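PDB 4QK0: GH127 beta-L-arabinofuranoside from Geobacillus stearothermophilus, which probably hydrolyses beta-L-arabinofuranosidic linkages, releasing L-arabinose. Local coordinates for residues G190-E193 with I194-A197; S214-F217 with I218-G222. One frame throughout, in Å; residues are numbered along the deposited sequence.

Contact 1 (G190-E193 with I194-A197)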
ATOM      1  N   GLY A 190      16.380 -21.629  -7.873  1.00 25.35           N
ATOM      2  CA  GLY A 190      15.618 -20.615  -7.150  1.00 24.12           C
ATOM      3  C   GLY A 190      14.354 -20.265  -7.859  1.00 20.56           C
ATOM      4  O   GLY A 190      13.381 -19.824  -7.246  1.00 21.89           O
ATOM      5  N   HIS A 191      14.320 -20.540  -9.153  1.00 19.94           N
ATOM      6  CA  HIS A 191      13.095 -20.392  -9.890  1.00 19.15           C
ATOM      7  C   HIS A 191      12.700 -21.696 -10.553  1.00 22.35           C
ATOM      8  O   HIS A 191      13.261 -22.079 -11.581  1.00 21.84           O
ATOM      9  CB  HIS A 191      13.221 -19.294 -10.945  1.00 19.22           C
ATOM     10  CG  HIS A 191      11.913 -18.768 -11.425  1.00 20.59           C
ATOM     11  ND1 HIS A 191      10.850 -19.583 -11.742  1.00 20.81           N
ATOM     12  CD2 HIS A 191      11.491 -17.492 -11.653  1.00 21.17           C
ATOM     13  CE1 HIS A 191       9.828 -18.839 -12.147  1.00 21.08           C
ATOM     14  NE2 HIS A 191      10.190 -17.567 -12.079  1.00 20.94           N
ATOM     15  N   GLN A 192      11.637 -22.299 -10.011  1.00 21.39           N
ATOM     16  CA  GLN A 192      11.107 -23.499 -10.512  1.00 22.00           C
ATOM     17  C   GLN A 192      10.666 -23.334 -11.942  1.00 21.49           C
ATOM     18  O   GLN A 192      10.257 -22.246 -12.370  1.00 23.99           O
ATOM     19  CB  GLN A 192       9.956 -23.991  -9.637  1.00 22.00           C
ATOM     20  CG  GLN A 192      10.293 -24.107  -8.174  1.00 22.31           C
ATOM     21  CD  GLN A 192      10.007 -22.833  -7.367  1.00 24.32           C
ATOM     22  OE1 GLN A 192      10.390 -21.744  -7.768  1.00 23.37           O
ATOM     23  NE2 GLN A 192       9.311 -22.976  -6.230  1.00 25.55           N
ATOM     24  N   GLU A 193      10.792 -24.427 -12.692  1.00 19.86           N
ATOM     25  CA  GLU A 193      10.484 -24.504 -14.115  1.00 21.04           C
ATOM     26  C   GLU A 193      11.060 -25.816 -14.691  1.00 20.81           C
ATOM     27  O   GLU A 193      10.414 -26.446 -15.506  1.00 21.40           O
ATOM     28  CB  GLU A 193      11.018 -23.293 -14.934  1.00 20.73           C
ATOM     29  CG  GLU A 193      11.244 -23.522 -16.417  1.00 21.46           C
ATOM     30  CD  GLU A 193       9.968 -23.709 -17.212  1.00 24.36           C
ATOM     31  OE1 GLU A 193       8.865 -23.436 -16.703  1.00 22.84           O
ATOM     32  OE2 GLU A 193      10.063 -24.117 -18.390  1.00 28.66           O
ATOM     33  N   ILE A 194      12.267 -26.162 -14.316  1.00 22.65           N
ATOM     34  CA  ILE A 194      12.924 -27.374 -14.861  1.00 26.24           C
ATOM     35  C   ILE A 194      12.086 -28.617 -14.552  1.00 26.60           C
ATOM     36  O   ILE A 194      11.976 -29.527 -15.389  1.00 28.40           O
ATOM     37  CB  ILE A 194      14.364 -27.532 -14.331  1.00 27.73           C
ATOM     38  CG1 ILE A 194      15.130 -28.636 -15.078  1.00 28.19           C
ATOM     39  CG2 ILE A 194      14.396 -27.853 -12.856  1.00 28.98           C
ATOM     40  CD1 ILE A 194      15.314 -28.379 -16.535  1.00 27.09           C
ATOM     41  N   GLU A 195      11.381 -28.585 -13.424  1.00 26.18           N
ATOM     42  CA  GLU A 195      10.602 -29.739 -12.998  1.00 24.80           C
ATOM     43  C   GLU A 195       9.432 -30.010 -13.951  1.00 25.31           C
ATOM     44  O   GLU A 195       9.288 -31.148 -14.459  1.00 22.93           O
ATOM     45  CB  GLU A 195      10.149 -29.594 -11.573  1.00 24.72           C
ATOM     46  CG  GLU A 195      11.278 -29.286 -10.626  1.00 25.79           C
ATOM     47  CD  GLU A 195      11.539 -27.773 -10.413  1.00 26.23           C
ATOM     48  OE1 GLU A 195      11.008 -26.953 -11.204  1.00 21.15           O
ATOM     49  OE2 GLU A 195      12.249 -27.438  -9.421  1.00 24.60           O
ATOM     50  N   LEU A 196       8.652 -28.988 -14.291  1.00 23.85           N
ATOM     51  CA  LEU A 196       7.569 -29.219 -15.257  1.00 25.92           C
ATOM     52  C   LEU A 196       8.088 -29.486 -16.691  1.00 25.64           C
ATOM     53  O   LEU A 196       7.471 -30.203 -17.470  1.00 27.43           O
ATOM     54  CB  LEU A 196       6.541 -28.074 -15.225  1.00 27.91           C
ATOM     55  CG  LEU A 196       6.957 -26.677 -15.741  1.00 27.79           C
ATOM     56  CD1 LEU A 196       6.763 -26.573 -17.226  1.00 28.45           C
ATOM     57  CD2 LEU A 196       6.147 -25.558 -15.085  1.00 27.83           C
ATOM     58  N   ALA A 197       9.223 -28.884 -17.037  1.00 25.34           N
ATOM     59  CA  ALA A 197       9.770 -29.063 -18.340  1.00 26.05           C
ATOM     60  C   ALA A 197      10.239 -30.510 -18.550  1.00 24.55           C
ATOM     61  O   ALA A 197       9.976 -31.117 -19.558  1.00 26.33           O
ATOM     62  CB  ALA A 197      10.951 -28.112 -18.541  1.00 26.63           C
TER
HETATM   63  O   HOH W   1      14.093 -24.522 -12.759  1.00 21.25           O
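E195 starts with its CG beside its own backbone N (chi1 -53°), and a bend at chi2 (91°) then folds its carboxylate back along the chain to E193, the N-cap residue of helix 194-205. This is a helix start in the helical catalytic domain, with a side chain two residues past the N-cap closing back on the N-cap amide. The evidence is a fairly straight bond: E193 N donates to E195 OE1 over 2.9 Å with an N-H...O angle of 157°, reaching the oxygen nearly along its C-O axis. The same OE1 lies 3.5 Å from CB of Q192, whose side chain runs obliquely past the carboxylate and ends with its amide NE2 bonded to Q251. Replacing E195 by alanine would probably leave the E193 amide without this acceptor and open a gap beside the Q192 CB. E193 turns its own side chain the other way, CG anti to its backbone N, and OE1 rests 3.8 Å from both CD1 and CD2 of L196. Its carbonyl starts the helical pattern: A197 N donates to E193 O at 3.1 Å, within the carbonyl plane. Ahead of the cap, H191 ND1, with its partner close to the ring plane, holds the Q192 carbonyl oxygen at 2.8 Å. A water also bridges the junction, donating to H191 O at 2.8 Å and accepting from I194 N, the first amide of the helix, at 2.9 Å.

Contact 2 (S214-F217 with I218-G222)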
ATOM      1  N   SER A 214      13.018 -34.889 -12.473  1.00 22.52           N
ATOM      2  CA  SER A 214      11.914 -34.019 -12.042  1.00 25.26           C
ATOM      3  C   SER A 214      11.507 -34.330 -10.624  1.00 28.44           C
ATOM      4  O   SER A 214      11.510 -33.454  -9.750  1.00 30.52           O
ATOM      5  CB  SER A 214      10.712 -34.170 -12.976  1.00 24.96           C
ATOM      6  OG  SER A 214       9.639 -33.296 -12.618  1.00 27.63           O
ATOM      7  N   GLN A 215      11.254 -35.609 -10.342  1.00 30.42           N
ATOM      8  CA  GLN A 215      10.933 -36.040  -8.966  1.00 30.51           C
ATOM      9  C   GLN A 215      12.011 -35.699  -7.969  1.00 27.47           C
ATOM     10  O   GLN A 215      11.711 -35.278  -6.831  1.00 26.77           O
ATOM     11  CB  GLN A 215      10.667 -37.564  -8.907  1.00 39.72           C
ATOM     12  CG  GLN A 215      10.055 -38.019  -7.582  1.00 45.46           C
ATOM     13  CD  GLN A 215       8.591 -37.593  -7.462  1.00 57.04           C
ATOM     14  OE1 GLN A 215       7.774 -37.961  -8.309  1.00 66.63           O
ATOM     15  NE2 GLN A 215       8.248 -36.800  -6.430  1.00 63.88           N
ATOM     16  N   TYR A 216      13.274 -35.892  -8.360  1.00 24.15           N
ATOM     17  CA  TYR A 216      14.362 -35.564  -7.473  1.00 26.47           C
ATOM     18  C   TYR A 216      14.311 -34.056  -7.087  1.00 27.50           C
ATOM     19  O   TYR A 216      14.474 -33.687  -5.935  1.00 26.82           O
ATOM     20  CB  TYR A 216      15.776 -35.893  -8.064  1.00 28.01           C
ATOM     21  CG  TYR A 216      16.790 -35.001  -7.419  1.00 27.89           C
ATOM     22  CD1 TYR A 216      17.232 -35.232  -6.138  1.00 27.95           C
ATOM     23  CD2 TYR A 216      17.196 -33.821  -8.045  1.00 27.63           C
ATOM     24  CE1 TYR A 216      18.117 -34.348  -5.529  1.00 29.48           C
ATOM     25  CE2 TYR A 216      18.080 -32.953  -7.448  1.00 24.51           C
ATOM     26  CZ  TYR A 216      18.508 -33.187  -6.210  1.00 26.24           C
ATOM     27  OH  TYR A 216      19.366 -32.267  -5.621  1.00 32.48           O
ATOM     28  N   PHE A 217      14.154 -33.188  -8.076  1.00 26.52           N
ATOM     29  CA  PHE A 217      14.199 -31.721  -7.798  1.00 25.57           C
ATOM     30  C   PHE A 217      13.073 -31.281  -6.828  1.00 23.46           C
ATOM     31  O   PHE A 217      13.286 -30.523  -5.916  1.00 20.08           O
ATOM     32  CB  PHE A 217      14.076 -30.954  -9.118  1.00 23.82           C
ATOM     33  CG  PHE A 217      15.384 -30.826  -9.893  1.00 22.44           C
ATOM     34  CD1 PHE A 217      16.507 -30.310  -9.313  1.00 22.16           C
ATOM     35  CD2 PHE A 217      15.450 -31.209 -11.197  1.00 22.04           C
ATOM     36  CE1 PHE A 217      17.682 -30.148 -10.034  1.00 23.09           C
ATOM     37  CE2 PHE A 217      16.602 -31.038 -11.933  1.00 20.91           C
ATOM     38  CZ  PHE A 217      17.737 -30.515 -11.354  1.00 20.14           C
ATOM     39  N   ILE A 218      11.895 -31.824  -7.049  1.00 25.88           N
ATOM     40  CA  ILE A 218      10.757 -31.600  -6.184  1.00 28.68           C
ATOM     41  C   ILE A 218      10.948 -32.180  -4.777  1.00 30.62           C
ATOM     42  O   ILE A 218      10.675 -31.489  -3.794  1.00 32.14           O
ATOM     43  CB  ILE A 218       9.472 -32.147  -6.849  1.00 30.34           C
ATOM     44  CG1 ILE A 218       9.113 -31.324  -8.092  1.00 28.18           C
ATOM     45  CG2 ILE A 218       8.310 -32.193  -5.885  1.00 31.67           C
ATOM     46  CD1 ILE A 218       8.815 -29.863  -7.832  1.00 30.04           C
ATOM     47  N   ASP A 219      11.439 -33.414  -4.666  1.00 29.22           N
ATOM     48  CA  ASP A 219      11.611 -34.020  -3.332  1.00 30.99           C
ATOM     49  C   ASP A 219      12.733 -33.410  -2.561  1.00 26.27           C
ATOM     50  O   ASP A 219      12.695 -33.425  -1.345  1.00 23.91           O
ATOM     51  CB  ASP A 219      11.810 -35.563  -3.380  1.00 34.19           C
ATOM     52  CG  ASP A 219      10.597 -36.277  -3.903  1.00 35.41           C
ATOM     53  OD1 ASP A 219       9.447 -35.745  -3.765  1.00 37.59           O
ATOM     54  OD2 ASP A 219      10.783 -37.391  -4.452  1.00 43.44           O
ATOM     55  N   GLN A 220      13.704 -32.831  -3.243  1.00 24.12           N
ATOM     56  CA  GLN A 220      14.853 -32.275  -2.535  1.00 24.85           C
ATOM     57  C   GLN A 220      14.634 -30.850  -1.988  1.00 24.58           C
ATOM     58  O   GLN A 220      15.278 -30.435  -1.028  1.00 24.80           O
ATOM     59  CB  GLN A 220      16.042 -32.216  -3.457  1.00 24.94           C
ATOM     60  CG  GLN A 220      17.338 -31.996  -2.717  1.00 25.88           C
ATOM     61  CD  GLN A 220      17.699 -33.151  -1.776  1.00 27.52           C
ATOM     62  OE1 GLN A 220      17.311 -34.286  -1.977  1.00 30.77           O
ATOM     63  NE2 GLN A 220      18.465 -32.843  -0.758  1.00 25.80           N
ATOM     64  N   ARG A 221      13.715 -30.121  -2.612  1.00 27.43           N
ATOM     65  CA  ARG A 221      13.432 -28.735  -2.248  1.00 25.42           C
ATOM     66  C   ARG A 221      13.000 -28.618  -0.816  1.00 26.12           C
ATOM     67  O   ARG A 221      12.092 -29.326  -0.347  1.00 26.36           O
ATOM     68  CB  ARG A 221      12.367 -28.136  -3.154  1.00 26.18           C
ATOM     69  CG  ARG A 221      12.473 -26.650  -3.287  1.00 26.93           C
ATOM     70  CD  ARG A 221      11.355 -26.080  -4.141  1.00 27.70           C
ATOM     71  NE  ARG A 221      11.668 -24.687  -4.480  1.00 24.44           N
ATOM     72  CZ  ARG A 221      12.521 -24.308  -5.436  1.00 26.80           C
ATOM     73  NH1 ARG A 221      13.163 -25.225  -6.157  1.00 26.80           N
ATOM     74  NH2 ARG A 221      12.739 -23.013  -5.675  1.00 23.98           N
ATOM     75  N   GLY A 222      13.654 -27.704  -0.118  1.00 28.71           N
ATOM     76  CA  GLY A 222      13.271 -27.399   1.253  1.00 33.05           C
ATOM     77  C   GLY A 222      13.850 -28.331   2.295  1.00 33.21           C
ATOM     78  O   GLY A 222      13.632 -28.129   3.472  1.00 32.83           O
TER
HETATM   79  O   HOH W   2      15.306 -35.619  -3.477  1.00 45.15           O
HETATM   80  O   HOH W   3      12.609 -27.877  -6.868  1.00 20.69           O
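Backbone i to i+4 bonds include I218 N to S214 O over 3.2 Å, nearly straight at 172°; D219 N to Q215 O and Q220 N to Y216 O follow, and R221 N to F217 O is weak. Among side-chain polar contacts, Q215 NE2 reaches D219 OD1 at 3.1 Å, on the syn side but 34° out of the carboxylate plane; its bond to OD2 is longer and weak. Q215 CG, anti to the backbone N (chi1 -168°), lies 3.3 Å from D219 OD2, and the bend at chi2 brings NE2 round to the carboxylate, while OD1 also takes a salt bridge from R257. These i to i+4 pairs belong to the last two turns of helix 208-220, which R221 ends by leaving helical backbone angles. The backbone angles of R221 and G222 match the two central positions of a type II turn; a CB on G222 would jam against the R221 carbonyl oxygen. Nonpolar contact comes from Q220, whose CB lies 3.6 Å from Y216 CE1; Y216 OH bonds to G187 O, and R180 holds Q220 OE1. Two waters bridge backbone and side chain near the helix end: one donates to both Y216 O and Q220 OE1, and another donates to F217 O at 2.9 Å while accepting from R221 NH1 at 2.8 Å. R221 NH2 is hydrogen-bonded to the backbone oxygens of H250 and D189.

In the fold
Contacts 1 and 2 sit at the beginning and the end of two successive helices, 194-205 and 208-220, their centres about 10 Å apart. Contact 1 is fully buried, walled in by helices 140-158 and 266-283, and a buried carboxylate there serves a backbone amide. Contact 2 lies farther from the centre of the chain; Q215, Y216, D219 and Q220 are partly exposed, and it adds a side-chain pair, Q215 with D219, to its backbone bonds, with arginines R257 and R180 as outer partners. The two meet directly: E195 O and S214 OG, 2.9 Å apart, probably share a hydrogen bond, E195 CG packs on F217 CB, and the R221 guanidinium lies against the Q192 amide.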